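(R)-specific enoyl-CoA hydratase (Aeromonas punctata, PDB 1IQ6) catalyses the reversible hydration of trans-2-enoyl-CoA of four to six carbons to (3R)-3-hydroxyacyl-CoA, working as a homodimer in polyhydroxyalkanoate biosynthesis. Local coordinates at residues P35-P40 with R50-G55; P108-T113 with A129-P134; A59-G64 with T114-Q119. All blocks are in the same frame, centred on the assembly; numbering follows the deposited sequence.

Contact 1: P35-P40 with R50-G55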
ATOM      1  N   PRO B  35       5.199  11.082  13.336  1.00 19.01           N
ATOM      2  CA  PRO B  35       5.727  12.440  13.168  1.00 20.07           C
ATOM      3  C   PRO B  35       6.759  12.598  12.049  1.00 19.85           C
ATOM      4  O   PRO B  35       7.033  13.713  11.607  1.00 21.53           O
ATOM      5  CB  PRO B  35       6.285  12.774  14.557  1.00 20.99           C
ATOM      6  CG  PRO B  35       6.572  11.427  15.160  1.00 21.63           C
ATOM      7  CD  PRO B  35       5.396  10.608  14.715  1.00 20.34           C
ATOM      8  N   LEU B  36       7.319  11.481  11.592  1.00 20.26           N
ATOM      9  CA  LEU B  36       8.301  11.507  10.510  1.00 21.28           C
ATOM     10  C   LEU B  36       7.676  12.078   9.240  1.00 20.09           C
ATOM     11  O   LEU B  36       8.375  12.616   8.379  1.00 19.64           O
ATOM     12  CB  LEU B  36       8.818  10.093  10.205  1.00 24.27           C
ATOM     13  CG  LEU B  36       9.859   9.433  11.111  1.00 28.01           C
ATOM     14  CD1 LEU B  36       9.257   9.105  12.453  1.00 30.25           C
ATOM     15  CD2 LEU B  36      10.366   8.163  10.448  1.00 29.24           C
ATOM     16  N   HIS B  37       6.356  11.963   9.138  1.00 20.03           N
ATOM     17  CA  HIS B  37       5.629  12.432   7.963  1.00 18.86           C
ATOM     18  C   HIS B  37       4.963  13.797   8.109  1.00 20.38           C
ATOM     19  O   HIS B  37       4.410  14.311   7.138  1.00 18.74           O
ATOM     20  CB  HIS B  37       4.538  11.421   7.591  1.00 17.75           C
ATOM     21  CG  HIS B  37       5.016  10.006   7.517  1.00 17.37           C
ATOM     22  ND1 HIS B  37       6.010   9.601   6.652  1.00 16.33           N
ATOM     23  CD2 HIS B  37       4.629   8.897   8.191  1.00 17.35           C
ATOM     24  CE1 HIS B  37       6.215   8.303   6.797  1.00 16.62           C
ATOM     25  NE2 HIS B  37       5.390   7.852   7.725  1.00 17.23           N
ATOM     26  N   LEU B  38       5.024  14.397   9.296  1.00 22.95           N
ATOM     27  CA  LEU B  38       4.331  15.668   9.505  1.00 25.67           C
ATOM     28  C   LEU B  38       5.061  16.801  10.232  1.00 26.78           C
ATOM     29  O   LEU B  38       4.941  17.968   9.850  1.00 27.50           O
ATOM     30  CB  LEU B  38       3.019  15.386  10.244  1.00 28.18           C
ATOM     31  CG  LEU B  38       2.171  14.219   9.724  1.00 30.02           C
ATOM     32  CD1 LEU B  38       1.111  13.848  10.748  1.00 30.55           C
ATOM     33  CD2 LEU B  38       1.534  14.597   8.395  1.00 30.75           C
ATOM     34  N   ASP B  39       5.807  16.461  11.278  1.00 27.12           N
ATOM     35  CA  ASP B  39       6.506  17.456  12.092  1.00 27.40           C
ATOM     36  C   ASP B  39       7.934  17.789  11.654  1.00 27.07           C
ATOM     37  O   ASP B  39       8.830  16.952  11.739  1.00 25.46           O
ATOM     38  CB  ASP B  39       6.508  16.976  13.549  1.00 29.73           C
ATOM     39  CG  ASP B  39       7.139  17.972  14.503  1.00 30.17           C
ATOM     40  OD1 ASP B  39       7.151  17.686  15.718  1.00 33.67           O
ATOM     41  OD2 ASP B  39       7.623  19.029  14.053  1.00 31.58           O
ATOM     42  N   PRO B  40       8.166  19.033  11.197  1.00 26.47           N
ATOM     43  CA  PRO B  40       9.506  19.436  10.758  1.00 26.73           C
ATOM     44  C   PRO B  40      10.536  19.445  11.893  1.00 26.52           C
ATOM     45  O   PRO B  40      11.708  19.146  11.676  1.00 26.26           O
ATOM     46  CB  PRO B  40       9.271  20.824  10.163  1.00 27.21           C
ATOM     47  CG  PRO B  40       8.125  21.342  10.971  1.00 26.88           C
ATOM     48  CD  PRO B  40       7.211  20.144  11.045  1.00 27.76           C
ATOM     49  N   ARG B  50      13.888  16.352   7.190  1.00 23.59           N
ATOM     50  CA  ARG B  50      12.592  16.969   6.919  1.00 21.75           C
ATOM     51  C   ARG B  50      11.509  15.916   6.701  1.00 19.74           C
ATOM     52  O   ARG B  50      11.811  14.755   6.421  1.00 19.11           O
ATOM     53  CB  ARG B  50      12.693  17.887   5.695  1.00 24.49           C
ATOM     54  CG  ARG B  50      13.426  17.270   4.518  1.00 25.85           C
ATOM     55  CD  ARG B  50      13.387  18.174   3.294  1.00 27.98           C
ATOM     56  NE  ARG B  50      12.019  18.406   2.837  1.00 29.80           N
ATOM     57  CZ  ARG B  50      11.699  19.011   1.698  1.00 29.61           C
ATOM     58  NH1 ARG B  50      10.425  19.176   1.370  1.00 29.29           N
ATOM     59  NH2 ARG B  50      12.652  19.445   0.883  1.00 31.65           N
ATOM     60  N   PRO B  51      10.229  16.307   6.833  1.00 18.10           N
ATOM     61  CA  PRO B  51       9.101  15.385   6.653  1.00 16.11           C
ATOM     62  C   PRO B  51       9.120  14.624   5.327  1.00 15.45           C
ATOM     63  O   PRO B  51       9.377  15.197   4.265  1.00 15.61           O
ATOM     64  CB  PRO B  51       7.885  16.300   6.774  1.00 17.79           C
ATOM     65  CG  PRO B  51       8.368  17.361   7.728  1.00 17.81           C
ATOM     66  CD  PRO B  51       9.745  17.651   7.197  1.00 18.24           C
ATOM     67  N   ILE B  52       8.826  13.330   5.408  1.00 14.62           N
ATOM     68  CA  ILE B  52       8.805  12.475   4.231  1.00 14.48           C
ATOM     69  C   ILE B  52       7.423  11.871   4.007  1.00 13.99           C
ATOM     70  O   ILE B  52       6.637  11.722   4.943  1.00 14.69           O
ATOM     71  CB  ILE B  52       9.850  11.341   4.352  1.00 15.35           C
ATOM     72  CG1 ILE B  52       9.526  10.439   5.547  1.00 16.77           C
ATOM     73  CG2 ILE B  52      11.240  11.943   4.514  1.00 16.23           C
ATOM     74  CD1 ILE B  52      10.462   9.252   5.683  1.00 20.14           C
ATOM     75  N   VAL B  53       7.130  11.546   2.753  1.00 13.12           N
ATOM     76  CA  VAL B  53       5.850  10.951   2.378  1.00 12.03           C
ATOM     77  C   VAL B  53       5.799   9.479   2.802  1.00 12.03           C
ATOM     78  O   VAL B  53       6.798   8.773   2.687  1.00 14.50           O
ATOM     79  CB  VAL B  53       5.657  11.031   0.842  1.00 11.67           C
ATOM     80  CG1 VAL B  53       4.356  10.366   0.434  1.00 13.15           C
ATOM     81  CG2 VAL B  53       5.681  12.487   0.396  1.00 13.23           C
ATOM     82  N   HIS B  54       4.648   9.022   3.294  1.00 12.09           N
ATOM     83  CA  HIS B  54       4.499   7.621   3.705  1.00 10.87           C
ATOM     84  C   HIS B  54       4.856   6.705   2.544  1.00 10.77           C
ATOM     85  O   HIS B  54       4.363   6.888   1.435  1.00 11.45           O
ATOM     86  CB  HIS B  54       3.055   7.286   4.069  1.00 10.99           C
ATOM     87  CG  HIS B  54       2.499   8.076   5.206  1.00 12.94           C
ATOM     88  ND1 HIS B  54       2.235   9.425   5.120  1.00 13.46           N
ATOM     89  CD2 HIS B  54       2.076   7.686   6.431  1.00 13.15           C
ATOM     90  CE1 HIS B  54       1.668   9.832   6.242  1.00 14.16           C
ATOM     91  NE2 HIS B  54       1.560   8.795   7.054  1.00 14.53           N
ATOM     92  N   GLY B  55       5.684   5.701   2.809  1.00 11.14           N
ATOM     93  CA  GLY B  55       6.040   4.773   1.751  1.00 11.17           C
ATOM     94  C   GLY B  55       4.797   4.091   1.200  1.00 10.28           C
ATOM     95  O   GLY B  55       4.696   3.831  -0.000  1.00 11.04           O
TER
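H37 meets I52 and H54 where two loops run side by side, one after helix 20-30 and one leading into helix 55-68, the central helix of the hotdog fold. H37 closes the D-x-N-P-L-H sequence of the hydratase 2 motif. P35, L36, H37 and G55 probably bind the hydroxyacyl-CoA.

The H37 ring is held in two ways. At its edge, ND1 donates to I52 O over 2.8 Å, with an N-H...O angle of 152°. The oxygen lies close to the ring plane, but the donor stands above the I52 carbonyl plane. On its other contact H54 stacks face to face with it, with centroids 3.7 Å apart and planes at 22°. H54 CG is over the middle of the H37 ring, and H37 CD2 lies toward the rim of the H54 ring, 3.3 Å from H54 NE2. With chi1 at -49°, H37 CG is anti to its carbonyl carbon, which puts ND1 at I52 O and one ring face at H54. The bond fixes the ring's rotation, and the stack supports it from one face. H54 is itself positioned by a hydrogen bond from NE2 to D32 O, of the same probable site, and by an edge-to-face contact with F26.

P51 and I52 grip the backbone beside this histidine. I52 N donates to L36 O over 3.1 Å. P51 CA adds a CA-H...O contact to that same oxygen. I52 O is shared too, because H37 CA approaches it at 3.3 Å. The second subunit also packs here, its G74 on L36 and its S63 on H54. At the outer end the P51 ring lies against the start of helix 40-44, its CG 3.8 Å from P40 CA.

Contact 2: P108-T113 with A129-P134; sequences PIATLT and AVVKLP
A110 and V131 form the central hydrogen-bonded pair of an antiparallel beta hairpin made by strands 109-117 and 123-132. These are neighbours in the five-stranded hotdog sheet. A110 N donates to V131 O, and V131 N returns a bond to A110 O, each 2.9 Å long.

The pattern repeats at L112 and A129. L112 N bonds to A129 O, and A129 N to L112 O at 2.8 Å. Past the strand end, L133 N reaches P108 O with an almost straight N-H...O angle of 179°. Five backbone bonds therefore tie the two segments. Several of the oxygens have a second, weaker partner. I109 CA leans on V131 O, V130 CA on A110 O, and T111 CA approaches A129 O at 3.3 Å.

The non-hydrogen-bonded pair T111 and V130 turns its polar backbone groups outward. T111 bonds to T101 and A102 of strand 93-103, and V130 to L78 and G79 of strand 76-84. The hairpin is thus stitched into the sheet along both its flanks.

The side chains of A110, L112, A129 and V131 lie on one face of the sheet. L66 of helix 55-68 packs against L112, A129 and V131 there. The L112 and V131 side chains cross at about a right angle, with CD1 of L112 3.8 Å from CG2 of V131. On the other face I109 CG2 rests on V130 CG1 at 3.6 Å. V130 CG1 points away from its own backbone N (chi1 178°), which directs it to this methyl group. At the C-terminal end the L133 side chain lies against P108 and places its CD2 3.7 Å from A110 CB.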
ATOM      1  N   PRO B 108      -5.341 -16.356 -16.407  1.00 22.77           N
ATOM      2  CA  PRO B 108      -5.168 -14.978 -16.879  1.00 22.22           C
ATOM      3  C   PRO B 108      -4.575 -14.085 -15.791  1.00 21.61           C
ATOM      4  O   PRO B 108      -5.262 -13.240 -15.215  1.00 21.56           O
ATOM      5  CB  PRO B 108      -6.588 -14.571 -17.259  1.00 22.96           C
ATOM      6  CG  PRO B 108      -7.401 -15.280 -16.234  1.00 24.26           C
ATOM      7  CD  PRO B 108      -6.770 -16.662 -16.213  1.00 22.90           C
ATOM      8  N   ILE B 109      -3.292 -14.287 -15.523  1.00 19.34           N
ATOM      9  CA  ILE B 109      -2.580 -13.532 -14.502  1.00 18.07           C
ATOM     10  C   ILE B 109      -1.323 -12.900 -15.088  1.00 17.92           C
ATOM     11  O   ILE B 109      -0.655 -13.495 -15.933  1.00 20.10           O
ATOM     12  CB  ILE B 109      -2.193 -14.455 -13.327  1.00 17.36           C
ATOM     13  CG1 ILE B 109      -3.466 -14.963 -12.640  1.00 18.40           C
ATOM     14  CG2 ILE B 109      -1.284 -13.719 -12.344  1.00 17.69           C
ATOM     15  CD1 ILE B 109      -3.217 -15.926 -11.498  1.00 19.53           C
ATOM     16  N   ALA B 110      -1.007 -11.690 -14.640  1.00 16.68           N
ATOM     17  CA  ALA B 110       0.172 -10.992 -15.119  1.00 15.62           C
ATOM     18  C   ALA B 110       1.036 -10.552 -13.954  1.00 14.58           C
ATOM     19  O   ALA B 110       0.534 -10.278 -12.862  1.00 15.11           O
ATOM     20  CB  ALA B 110      -0.235  -9.766 -15.937  1.00 17.07           C
ATOM     21  N   THR B 111       2.341 -10.519 -14.184  1.00 13.53           N
ATOM     22  CA  THR B 111       3.271 -10.046 -13.171  1.00 13.62           C
ATOM     23  C   THR B 111       3.903  -8.791 -13.756  1.00 12.57           C
ATOM     24  O   THR B 111       4.236  -8.747 -14.942  1.00 13.66           O
ATOM     25  CB  THR B 111       4.366 -11.082 -12.859  1.00 14.30           C
ATOM     26  OG1 THR B 111       3.759 -12.259 -12.317  1.00 17.47           O
ATOM     27  CG2 THR B 111       5.362 -10.521 -11.845  1.00 15.69           C
ATOM     28  N   LEU B 112       4.041  -7.759 -12.929  1.00 12.43           N
ATOM     29  CA  LEU B 112       4.629  -6.505 -13.379  1.00 11.36           C
ATOM     30  C   LEU B 112       5.629  -5.960 -12.376  1.00 11.57           C
ATOM     31  O   LEU B 112       5.439  -6.093 -11.169  1.00 12.36           O
ATOM     32  CB  LEU B 112       3.541  -5.442 -13.591  1.00 11.82           C
ATOM     33  CG  LEU B 112       2.368  -5.749 -14.529  1.00 11.46           C
ATOM     34  CD1 LEU B 112       1.243  -6.397 -13.730  1.00 12.18           C
ATOM     35  CD2 LEU B 112       1.879  -4.464 -15.198  1.00 12.12           C
ATOM     36  N   THR B 113       6.703  -5.362 -12.876  1.00 12.41           N
ATOM     37  CA  THR B 113       7.677  -4.739 -11.994  1.00 12.61           C
ATOM     38  C   THR B 113       7.092  -3.353 -11.725  1.00 13.56           C
ATOM     39  O   THR B 113       6.629  -2.673 -12.643  1.00 13.26           O
ATOM     40  CB  THR B 113       9.063  -4.652 -12.661  1.00 15.29           C
ATOM     41  OG1 THR B 113       9.667  -5.954 -12.640  1.00 18.81           O
ATOM     42  CG2 THR B 113       9.968  -3.669 -11.932  1.00 17.26           C
ATOM     43  N   ALA B 129       4.030  -6.605  -8.781  1.00 10.66           N
ATOM     44  CA  ALA B 129       2.601  -6.775  -8.594  1.00 11.63           C
ATOM     45  C   ALA B 129       2.168  -8.005  -9.380  1.00 12.32           C
ATOM     46  O   ALA B 129       2.737  -8.325 -10.427  1.00 12.72           O
ATOM     47  CB  ALA B 129       1.847  -5.551  -9.102  1.00 12.43           C
ATOM     48  N   VAL B 130       1.181  -8.708  -8.846  1.00 12.13           N
ATOM     49  CA  VAL B 130       0.610  -9.873  -9.509  1.00 12.61           C
ATOM     50  C   VAL B 130      -0.865  -9.513  -9.610  1.00 13.87           C
ATOM     51  O   VAL B 130      -1.505  -9.222  -8.598  1.00 14.17           O
ATOM     52  CB  VAL B 130       0.775 -11.155  -8.670  1.00 13.42           C
ATOM     53  CG1 VAL B 130       0.110 -12.324  -9.389  1.00 15.53           C
ATOM     54  CG2 VAL B 130       2.255 -11.453  -8.455  1.00 16.27           C
ATOM     55  N   VAL B 131      -1.403  -9.520 -10.825  1.00 14.05           N
ATOM     56  CA  VAL B 131      -2.797  -9.143 -11.021  1.00 15.92           C
ATOM     57  C   VAL B 131      -3.577 -10.054 -11.955  1.00 18.47           C
ATOM     58  O   VAL B 131      -3.033 -10.600 -12.917  1.00 19.16           O
ATOM     59  CB  VAL B 131      -2.901  -7.705 -11.586  1.00 18.41           C
ATOM     60  CG1 VAL B 131      -2.191  -6.728 -10.668  1.00 20.26           C
ATOM     61  CG2 VAL B 131      -2.298  -7.648 -12.974  1.00 20.51           C
ATOM     62  N   LYS B 132      -4.862 -10.206 -11.654  1.00 18.60           N
ATOM     63  CA  LYS B 132      -5.765 -11.011 -12.469  1.00 22.64           C
ATOM     64  C   LYS B 132      -6.218 -10.095 -13.604  1.00 23.28           C
ATOM     65  O   LYS B 132      -6.631  -8.959 -13.366  1.00 22.54           O
ATOM     66  CB  LYS B 132      -6.968 -11.459 -11.637  1.00 25.12           C
ATOM     67  CG  LYS B 132      -7.946 -12.358 -12.382  1.00 29.29           C
ATOM     68  CD  LYS B 132      -9.122 -12.747 -11.498  1.00 32.37           C
ATOM     69  CE  LYS B 132      -8.666 -13.531 -10.278  1.00 34.61           C
ATOM     70  NZ  LYS B 132      -9.811 -13.915  -9.405  1.00 37.75           N
ATOM     71  N   LEU B 133      -6.135 -10.588 -14.834  1.00 25.30           N
ATOM     72  CA  LEU B 133      -6.500  -9.796 -16.005  1.00 27.99           C
ATOM     73  C   LEU B 133      -7.980  -9.442 -16.095  1.00 29.78           C
ATOM     74  O   LEU B 133      -8.836 -10.181 -15.613  1.00 29.96           O
ATOM     75  CB  LEU B 133      -6.068 -10.531 -17.277  1.00 28.79           C
ATOM     76  CG  LEU B 133      -4.575 -10.866 -17.363  1.00 30.93           C
ATOM     77  CD1 LEU B 133      -4.276 -11.537 -18.695  1.00 31.50           C
ATOM     78  CD2 LEU B 133      -3.753  -9.597 -17.207  1.00 31.38           C
ATOM     79  N   PRO B 134      -8.294  -8.295 -16.722  1.00 30.89           N
ATOM     80  CA  PRO B 134      -9.668  -7.814 -16.897  1.00 32.31           C
ATOM     81  C   PRO B 134     -10.603  -8.899 -17.421  1.00 33.59           C
ATOM     82  O   PRO B 134     -11.675  -9.097 -16.811  1.00 35.34           O
ATOM     83  CB  PRO B 134      -9.503  -6.667 -17.888  1.00 31.64           C
ATOM     84  CG  PRO B 134      -8.175  -6.102 -17.504  1.00 31.23           C
ATOM     85  CD  PRO B 134      -7.334  -7.348 -17.318  1.00 31.27           C
ATOM     86  OXT PRO B 134     -10.255  -9.535 -18.439  1.00 34.54           O
TER

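Contact 3: A59-G64 with T114-Q119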
ATOM      1  N   ALA B  59       3.443   3.799  -2.647  1.00 11.71           N
ATOM      2  CA  ALA B  59       3.101   2.503  -3.226  1.00 12.36           C
ATOM      3  C   ALA B  59       1.676   2.425  -3.755  1.00 13.45           C
ATOM      4  O   ALA B  59       1.384   1.633  -4.649  1.00 11.75           O
ATOM      5  CB  ALA B  59       3.335   1.400  -2.203  1.00 11.21           C
ATOM      6  N   SER B  60       0.788   3.247  -3.206  1.00 12.17           N
ATOM      7  CA  SER B  60      -0.602   3.243  -3.647  1.00 12.77           C
ATOM      8  C   SER B  60      -0.765   3.673  -5.105  1.00 13.40           C
ATOM      9  O   SER B  60      -1.769   3.351  -5.741  1.00 12.90           O
ATOM     10  CB  SER B  60      -1.443   4.136  -2.732  1.00 15.69           C
ATOM     11  OG  SER B  60      -1.500   3.589  -1.422  1.00 17.71           O
ATOM     12  N   LEU B  61       0.222   4.389  -5.641  1.00 12.97           N
ATOM     13  CA  LEU B  61       0.155   4.827  -7.032  1.00 13.59           C
ATOM     14  C   LEU B  61       0.152   3.641  -7.990  1.00 14.45           C
ATOM     15  O   LEU B  61      -0.339   3.747  -9.112  1.00 15.41           O
ATOM     16  CB  LEU B  61       1.324   5.757  -7.366  1.00 14.00           C
ATOM     17  CG  LEU B  61       1.236   7.152  -6.737  1.00 14.82           C
ATOM     18  CD1 LEU B  61       2.462   7.962  -7.113  1.00 14.61           C
ATOM     19  CD2 LEU B  61      -0.035   7.858  -7.213  1.00 15.54           C
ATOM     20  N   PHE B  62       0.706   2.512  -7.557  1.00 13.08           N
ATOM     21  CA  PHE B  62       0.719   1.333  -8.421  1.00 13.51           C
ATOM     22  C   PHE B  62      -0.717   0.899  -8.697  1.00 14.59           C
ATOM     23  O   PHE B  62      -1.044   0.484  -9.806  1.00 15.30           O
ATOM     24  CB  PHE B  62       1.487   0.184  -7.762  1.00 11.28           C
ATOM     25  CG  PHE B  62       2.955   0.471  -7.535  1.00 11.41           C
ATOM     26  CD1 PHE B  62       3.624  -0.109  -6.461  1.00 11.25           C
ATOM     27  CD2 PHE B  62       3.666   1.312  -8.390  1.00 11.48           C
ATOM     28  CE1 PHE B  62       4.978   0.143  -6.230  1.00 11.60           C
ATOM     29  CE2 PHE B  62       5.024   1.574  -8.174  1.00 11.42           C
ATOM     30  CZ  PHE B  62       5.685   0.991  -7.093  1.00 12.22           C
ATOM     31  N   SER B  63      -1.574   1.010  -7.686  1.00 14.42           N
ATOM     32  CA  SER B  63      -2.974   0.627  -7.828  1.00 15.77           C
ATOM     33  C   SER B  63      -3.609   1.452  -8.946  1.00 15.49           C
ATOM     34  O   SER B  63      -4.384   0.935  -9.749  1.00 16.70           O
ATOM     35  CB  SER B  63      -3.724   0.848  -6.508  1.00 17.01           C
ATOM     36  OG  SER B  63      -4.913   0.076  -6.459  1.00 19.11           O
ATOM     37  N   GLY B  64      -3.259   2.735  -8.998  1.00 16.43           N
ATOM     38  CA  GLY B  64      -3.790   3.609 -10.027  1.00 16.49           C
ATOM     39  C   GLY B  64      -3.345   3.201 -11.423  1.00 16.30           C
ATOM     40  O   GLY B  64      -4.153   3.137 -12.346  1.00 17.76           O
ATOM     41  N   THR B 114       7.093  -2.958 -10.457  1.00 10.70           N
ATOM     42  CA  THR B 114       6.523  -1.686 -10.022  1.00 10.74           C
ATOM     43  C   THR B 114       7.580  -0.847  -9.314  1.00 11.30           C
ATOM     44  O   THR B 114       8.134  -1.268  -8.300  1.00 11.65           O
ATOM     45  CB  THR B 114       5.350  -1.955  -9.071  1.00 10.61           C
ATOM     46  OG1 THR B 114       5.811  -2.730  -7.956  1.00 11.35           O
ATOM     47  CG2 THR B 114       4.262  -2.746  -9.791  1.00 12.70           C
ATOM     48  N   ARG B 115       7.845   0.342  -9.848  1.00 11.18           N
ATOM     49  CA  ARG B 115       8.861   1.222  -9.284  1.00 10.69           C
ATOM     50  C   ARG B 115       8.424   2.665  -9.108  1.00 10.38           C
ATOM     51  O   ARG B 115       7.630   3.183  -9.886  1.00 11.03           O
ATOM     52  CB  ARG B 115      10.106   1.195 -10.178  1.00 11.96           C
ATOM     53  CG  ARG B 115      10.709  -0.187 -10.269  1.00 14.22           C
ATOM     54  CD  ARG B 115      11.924  -0.278 -11.165  1.00 20.16           C
ATOM     55  NE  ARG B 115      12.507  -1.608 -11.009  1.00 24.28           N
ATOM     56  CZ  ARG B 115      13.407  -2.150 -11.821  1.00 26.42           C
ATOM     57  NH1 ARG B 115      13.863  -3.370 -11.571  1.00 25.08           N
ATOM     58  NH2 ARG B 115      13.841  -1.487 -12.881  1.00 26.09           N
ATOM     59  N   ILE B 116       8.943   3.297  -8.057  1.00 10.73           N
ATOM     60  CA  ILE B 116       8.682   4.708  -7.787  1.00 11.20           C
ATOM     61  C   ILE B 116      10.051   5.377  -7.811  1.00 10.37           C
ATOM     62  O   ILE B 116      10.975   4.937  -7.117  1.00 11.14           O
ATOM     63  CB  ILE B 116       8.083   4.955  -6.381  1.00 10.11           C
ATOM     64  CG1 ILE B 116       6.712   4.288  -6.236  1.00 13.43           C
ATOM     65  CG2 ILE B 116       7.968   6.469  -6.132  1.00 12.56           C
ATOM     66  CD1 ILE B 116       5.625   4.904  -7.100  1.00 14.17           C
ATOM     67  N   PHE B 117      10.186   6.424  -8.621  1.00 10.40           N
ATOM     68  CA  PHE B 117      11.435   7.171  -8.706  1.00 11.12           C
ATOM     69  C   PHE B 117      11.239   8.564  -8.126  1.00 11.68           C
ATOM     70  O   PHE B 117      10.181   9.169  -8.291  1.00 11.72           O
ATOM     71  CB  PHE B 117      11.914   7.307 -10.158  1.00 12.28           C
ATOM     72  CG  PHE B 117      12.526   6.059 -10.716  1.00 12.38           C
ATOM     73  CD1 PHE B 117      11.737   5.110 -11.354  1.00 12.23           C
ATOM     74  CD2 PHE B 117      13.890   5.817 -10.573  1.00 13.65           C
ATOM     75  CE1 PHE B 117      12.299   3.927 -11.844  1.00 11.39           C
ATOM     76  CE2 PHE B 117      14.459   4.635 -11.062  1.00 13.15           C
ATOM     77  CZ  PHE B 117      13.655   3.693 -11.696  1.00 13.65           C
ATOM     78  N   THR B 118      12.268   9.058  -7.451  1.00 12.55           N
ATOM     79  CA  THR B 118      12.221  10.386  -6.859  1.00 13.53           C
ATOM     80  C   THR B 118      12.301  11.432  -7.955  1.00 14.69           C
ATOM     81  O   THR B 118      12.516  11.120  -9.126  1.00 15.42           O
ATOM     82  CB  THR B 118      13.408  10.624  -5.926  1.00 12.50           C
ATOM     83  OG1 THR B 118      14.620  10.607  -6.696  1.00 14.52           O
ATOM     84  CG2 THR B 118      13.469   9.550  -4.849  1.00 14.86           C
ATOM     85  N   GLN B 119      12.138  12.683  -7.554  1.00 15.46           N
ATOM     86  CA  GLN B 119      12.206  13.803  -8.473  1.00 18.52           C
ATOM     87  C   GLN B 119      13.597  13.843  -9.111  1.00 18.08           C
ATOM     88  O   GLN B 119      13.750  14.250 -10.263  1.00 21.05           O
ATOM     89  CB  GLN B 119      11.930  15.087  -7.692  1.00 19.69           C
ATOM     90  CG  GLN B 119      11.824  16.343  -8.511  1.00 23.29           C
ATOM     91  CD  GLN B 119      11.299  17.489  -7.678  1.00 24.70           C
ATOM     92  OE1 GLN B 119      10.158  17.458  -7.218  1.00 22.13           O
ATOM     93  NE2 GLN B 119      12.132  18.503  -7.466  1.00 26.35           N
TER
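F62 has CG anti to its carbonyl carbon (chi1 -64°), which lays one face of the ring under T114 CB of the strand. T114 turns its hydroxyl between its backbone N and carbonyl carbon (chi1 58°), which sets OG1 over the same ring face as CB. T114 CB stands over the middle of that face, 3.4 Å from the F62 ring centroid and almost on the ring normal. This is a close CH-pi contact. OG1 is 3.5 Å from F62 CE1, but its hydrogen bond goes to Q80 NE2 of strand 76-84.

The far end of the ring runs up against the strand backbone. F62 CZ is 3.4 Å from T114 C, and CE2 is 3.5 Å from R115 N. R115 C lies at the ring edge, in its plane.

In the hotdog fold a long helix is wrapped by an antiparallel sheet, and this contact joins the two near the centre of the chain. The axes of helix 59-64 and strand 114-117 make an angle of 125°. The helix is kinked at 62 and 63. No hydrogen bond links the two segments. F62 also packs on Y77, Q80 and L82 of strand 76-84.

F62 faces the sheet, while the next residue, S63, hydrogen-bonds through OG to D32 OD2 of the second subunit. I116 approaches the ring obliquely and brings CD1 to 3.6 Å from F62 CE2. The same CD1 reaches L61 CB at 4.4 Å, where A96 of strand 93-103 touches both L61 and I116.

From the N terminus, contact 1 comes first. It closes the short loop that holds helix 40-44 and brings two parts of the probable substrate site together. Its second segment, 50-55, leads into helix 55-68, which carries 59-64 of contact 3. Contact 3 spans 49 residues, including strands 76-84 and 93-103, and ties the helix to the sheet. Contact 2 opens inside that span and closes after it, so contacts 2 and 3 cross. They share strand 109-117 and touch where A129 CB meets T114 CG2 at 3.8 Å. Contacts 1 and 3 both reach the second subunit. Contacts 1 and 2 lie on opposite sides of the chain's centre, their own centres about 32 Å apart.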